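Local coordinates for protein CRISPR-associated endoribonuclease Cas2 (Streptococcus pyogenes serotype M1, PDB 4QR2) that probably acts as a magnesium-dependent nuclease in CRISPR adaptive immunity, working as a homodimer that joins a Cas1 homodimer in a heterotetramer, at residues A24-D29 with V49-R54. Numbering follows the deposited sequence.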
ATOM      1  N   ALA A  24      -6.974 -11.405   0.700  1.00 22.80           N
ATOM      2  CA  ALA A  24      -6.860 -11.331  -0.775  1.00 26.11           C
ATOM      3  C   ALA A  24      -8.044 -11.961  -1.416  1.00 28.39           C
ATOM      4  O   ALA A  24      -8.532 -11.411  -2.396  1.00 27.17           O
ATOM      5  CB  ALA A  24      -5.575 -12.055  -1.252  1.00 25.01           C
ATOM      6  N   LYS A  25      -8.494 -13.117  -0.896  1.00 24.74           N
ATOM      7  CA  LYS A  25      -9.616 -13.818  -1.475  1.00 28.36           C
ATOM      8  C   LYS A  25     -10.864 -12.928  -1.495  1.00 25.32           C
ATOM      9  O   LYS A  25     -11.656 -12.876  -2.497  1.00 26.86           O
ATOM     10  CB  LYS A  25      -9.882 -15.109  -0.728  1.00 31.77           C
ATOM     11  CG  LYS A  25     -10.888 -16.012  -1.387  1.00 37.68           C
ATOM     12  CD  LYS A  25     -11.042 -17.274  -0.566  1.00 43.12           C
ATOM     13  CE  LYS A  25     -11.993 -18.270  -1.231  1.00 51.78           C
ATOM     14  NZ  LYS A  25     -13.419 -17.872  -1.307  1.00 53.95           N
ATOM     15  N   LEU A  26     -11.030 -12.178  -0.432  1.00 25.85           N
ATOM     16  CA  LEU A  26     -12.140 -11.245  -0.334  1.00 25.75           C
ATOM     17  C   LEU A  26     -11.997 -10.086  -1.293  1.00 25.54           C
ATOM     18  O   LEU A  26     -12.973  -9.796  -2.013  1.00 27.15           O
ATOM     19  CB  LEU A  26     -12.291 -10.755   1.109  1.00 26.39           C
ATOM     20  CG  LEU A  26     -13.248  -9.573   1.365  1.00 28.55           C
ATOM     21  CD1 LEU A  26     -14.597  -9.939   0.962  1.00 33.76           C
ATOM     22  CD2 LEU A  26     -13.317  -9.275   2.854  1.00 30.94           C
ATOM     23  N   CYS A  27     -10.797  -9.454  -1.306  1.00 22.48           N
ATOM     24  CA  CYS A  27     -10.575  -8.208  -1.992  1.00 23.81           C
ATOM     25  C   CYS A  27     -10.606  -8.445  -3.500  1.00 23.53           C
ATOM     26  O   CYS A  27     -11.121  -7.586  -4.212  1.00 26.40           O
ATOM     27  CB  CYS A  27      -9.346  -7.520  -1.621  1.00 25.75           C
ATOM     28  SG  CYS A  27      -9.413  -6.772   0.027  1.00 26.61           S
ATOM     29  N   VAL A  28     -10.200  -9.643  -3.954  1.00 25.41           N
ATOM     30  CA  VAL A  28     -10.135  -9.863  -5.408  1.00 27.29           C
ATOM     31  C   VAL A  28     -11.501 -10.147  -5.966  1.00 29.08           C
ATOM     32  O   VAL A  28     -11.668 -10.299  -7.190  1.00 29.25           O
ATOM     33  CB  VAL A  28      -9.097 -10.949  -5.798  1.00 28.36           C
ATOM     34  CG1 VAL A  28      -7.696 -10.552  -5.347  1.00 25.57           C
ATOM     35  CG2 VAL A  28      -9.477 -12.338  -5.343  1.00 31.44           C
ATOM     36  N   ASP A  29     -12.498 -10.316  -5.090  1.00 25.47           N
ATOM     37  CA  ASP A  29     -13.843 -10.367  -5.564  1.00 25.44           C
ATOM     38  C   ASP A  29     -14.370  -8.982  -5.972  1.00 27.57           C
ATOM     39  O   ASP A  29     -15.457  -8.907  -6.597  1.00 27.13           O
ATOM     40  CB  ASP A  29     -14.763 -10.935  -4.499  1.00 27.02           C
ATOM     41  CG  ASP A  29     -14.910 -12.458  -4.560  1.00 38.78           C
ATOM     42  OD1 ASP A  29     -14.526 -13.096  -5.560  1.00 37.55           O
ATOM     43  OD2 ASP A  29     -15.484 -13.054  -3.599  1.00 42.47           O
ATOM     44  N   VAL A  49     -19.268  -0.963   2.805  1.00 23.95           N
ATOM     45  CA  VAL A  49     -19.691  -1.247   4.195  1.00 26.58           C
ATOM     46  C   VAL A  49     -19.532  -2.756   4.466  1.00 28.39           C
ATOM     47  O   VAL A  49     -18.990  -3.172   5.493  1.00 28.07           O
ATOM     48  CB  VAL A  49     -21.131  -0.826   4.531  1.00 28.91           C
ATOM     49  CG1 VAL A  49     -21.459  -1.230   5.966  1.00 32.33           C
ATOM     50  CG2 VAL A  49     -21.310   0.676   4.387  1.00 28.11           C
ATOM     51  N   ASP A  50     -19.999  -3.569   3.542  1.00 28.39           N
ATOM     52  CA  ASP A  50     -19.890  -5.039   3.702  1.00 30.36           C
ATOM     53  C   ASP A  50     -18.503  -5.536   3.727  1.00 25.43           C
ATOM     54  O   ASP A  50     -18.110  -6.315   4.635  1.00 27.42           O
ATOM     55  CB  ASP A  50     -20.663  -5.729   2.603  1.00 34.64           C
ATOM     56  CG  ASP A  50     -20.829  -7.213   2.887  1.00 39.41           C
ATOM     57  OD1 ASP A  50     -21.117  -7.635   4.050  1.00 36.54           O
ATOM     58  OD2 ASP A  50     -20.644  -7.945   1.939  1.00 38.82           O
ATOM     59  N   ILE A  51     -17.699  -5.074   2.795  1.00 25.63           N
ATOM     60  CA  ILE A  51     -16.283  -5.456   2.812  1.00 26.33           C
ATOM     61  C   ILE A  51     -15.577  -5.090   4.116  1.00 24.57           C
ATOM     62  O   ILE A  51     -14.793  -5.853   4.665  1.00 24.16           O
ATOM     63  CB  ILE A  51     -15.593  -4.881   1.605  1.00 29.11           C
ATOM     64  CG1 ILE A  51     -16.162  -5.515   0.362  1.00 32.34           C
ATOM     65  CG2 ILE A  51     -14.101  -5.168   1.628  1.00 33.54           C
ATOM     66  CD1 ILE A  51     -15.830  -4.667  -0.850  1.00 35.13           C
ATOM     67  N   LYS A  52     -15.795  -3.898   4.637  1.00 23.93           N
ATOM     68  CA  LYS A  52     -15.200  -3.547   5.949  1.00 23.81           C
ATOM     69  C   LYS A  52     -15.610  -4.507   7.085  1.00 25.31           C
ATOM     70  O   LYS A  52     -14.764  -4.952   7.883  1.00 25.98           O
ATOM     71  CB  LYS A  52     -15.599  -2.122   6.344  1.00 26.47           C
ATOM     72  CG  LYS A  52     -14.762  -1.114   5.573  1.00 29.17           C
ATOM     73  CD  LYS A  52     -14.971   0.309   6.010  1.00 34.39           C
ATOM     74  CE  LYS A  52     -16.161   0.933   5.332  1.00 41.51           C
ATOM     75  NZ  LYS A  52     -16.227   2.415   5.565  1.00 44.24           N
ATOM     76  N   HIS A  53     -16.909  -4.807   7.187  1.00 26.97           N
ATOM     77  CA  HIS A  53     -17.351  -5.772   8.202  1.00 28.71           C
ATOM     78  C   HIS A  53     -16.639  -7.129   8.047  1.00 27.83           C
ATOM     79  O   HIS A  53     -16.213  -7.687   9.023  1.00 29.07           O
ATOM     80  CB  HIS A  53     -18.845  -6.028   8.090  1.00 33.05           C
ATOM     81  CG  HIS A  53     -19.693  -4.855   8.503  1.00 40.30           C
ATOM     82  ND1 HIS A  53     -21.025  -4.747   8.171  1.00 44.74           N
ATOM     83  CD2 HIS A  53     -19.402  -3.749   9.244  1.00 47.68           C
ATOM     84  CE1 HIS A  53     -21.530  -3.642   8.692  1.00 45.20           C
ATOM     85  NE2 HIS A  53     -20.573  -3.022   9.366  1.00 43.44           N
ATOM     86  N   ARG A  54     -16.536  -7.607   6.822  1.00 25.50           N
ATOM     87  CA  ARG A  54     -15.856  -8.878   6.540  1.00 28.10           C
ATOM     88  C   ARG A  54     -14.399  -8.894   6.855  1.00 27.02           C
ATOM     89  O   ARG A  54     -13.887  -9.862   7.484  1.00 27.55           O
ATOM     90  CB  ARG A  54     -16.176  -9.372   5.125  1.00 29.82           C
ATOM     91  CG  ARG A  54     -17.627  -9.734   5.047  1.00 34.06           C
ATOM     92  CD  ARG A  54     -17.934 -10.625   3.909  1.00 41.32           C
ATOM     93  NE  ARG A  54     -18.238  -9.804   2.849  1.00 43.06           N
ATOM     94  CZ  ARG A  54     -18.033 -10.060   1.565  1.00 53.14           C
ATOM     95  NH1 ARG A  54     -17.484 -11.216   1.142  1.00 54.47           N
ATOM     96  NH2 ARG A  54     -18.370  -9.092   0.698  1.00 48.78           N
TER
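Leu-26, near the C-terminal end of helix 14-27, packs against Ile-51 and Arg-54 of helix 45-58, joining the two helices that pack on the four-stranded antiparallel sheet of the ferredoxin-like fold. Leu-26 and Ile-51 bring the backbones closest, their CA atoms 7.8 Å apart. Along helix 45-58, Asp-50 comes first; it stays clear of Leu-26, but its carboxylate pairs with Arg-54 one turn later. Ile-51 follows with a loose apolar contact, its CG2 4.4 Å from Leu-26 CD2, and its side chain also rests on Tyr-30 and Val-43. Arg-54 closes the series and touches both Leu-26 methyls. Its CB lies 3.7 Å from Leu-26 CD2; the chain bends at chi3, and the guanidinium lies beside Asp-50, receiving Leu-26 CD1 over one face, off-centre. Arg-54 NH2 forms a salt bridge with Asp-50 OD2 (2.8 Å), though the hydrogen bonds of NH2 and NE to that oxygen are both bent and weak (127° and 125°). NH2 also bonds to Tyr-30 OH, and together these would limit the planar group's rotation. Leu-26 CB points toward helix 45-58, and with CG anti to the backbone N (chi1 169°) the side chain extends to that helix, CD1 ending 3.2 Å from Arg-54 NH1.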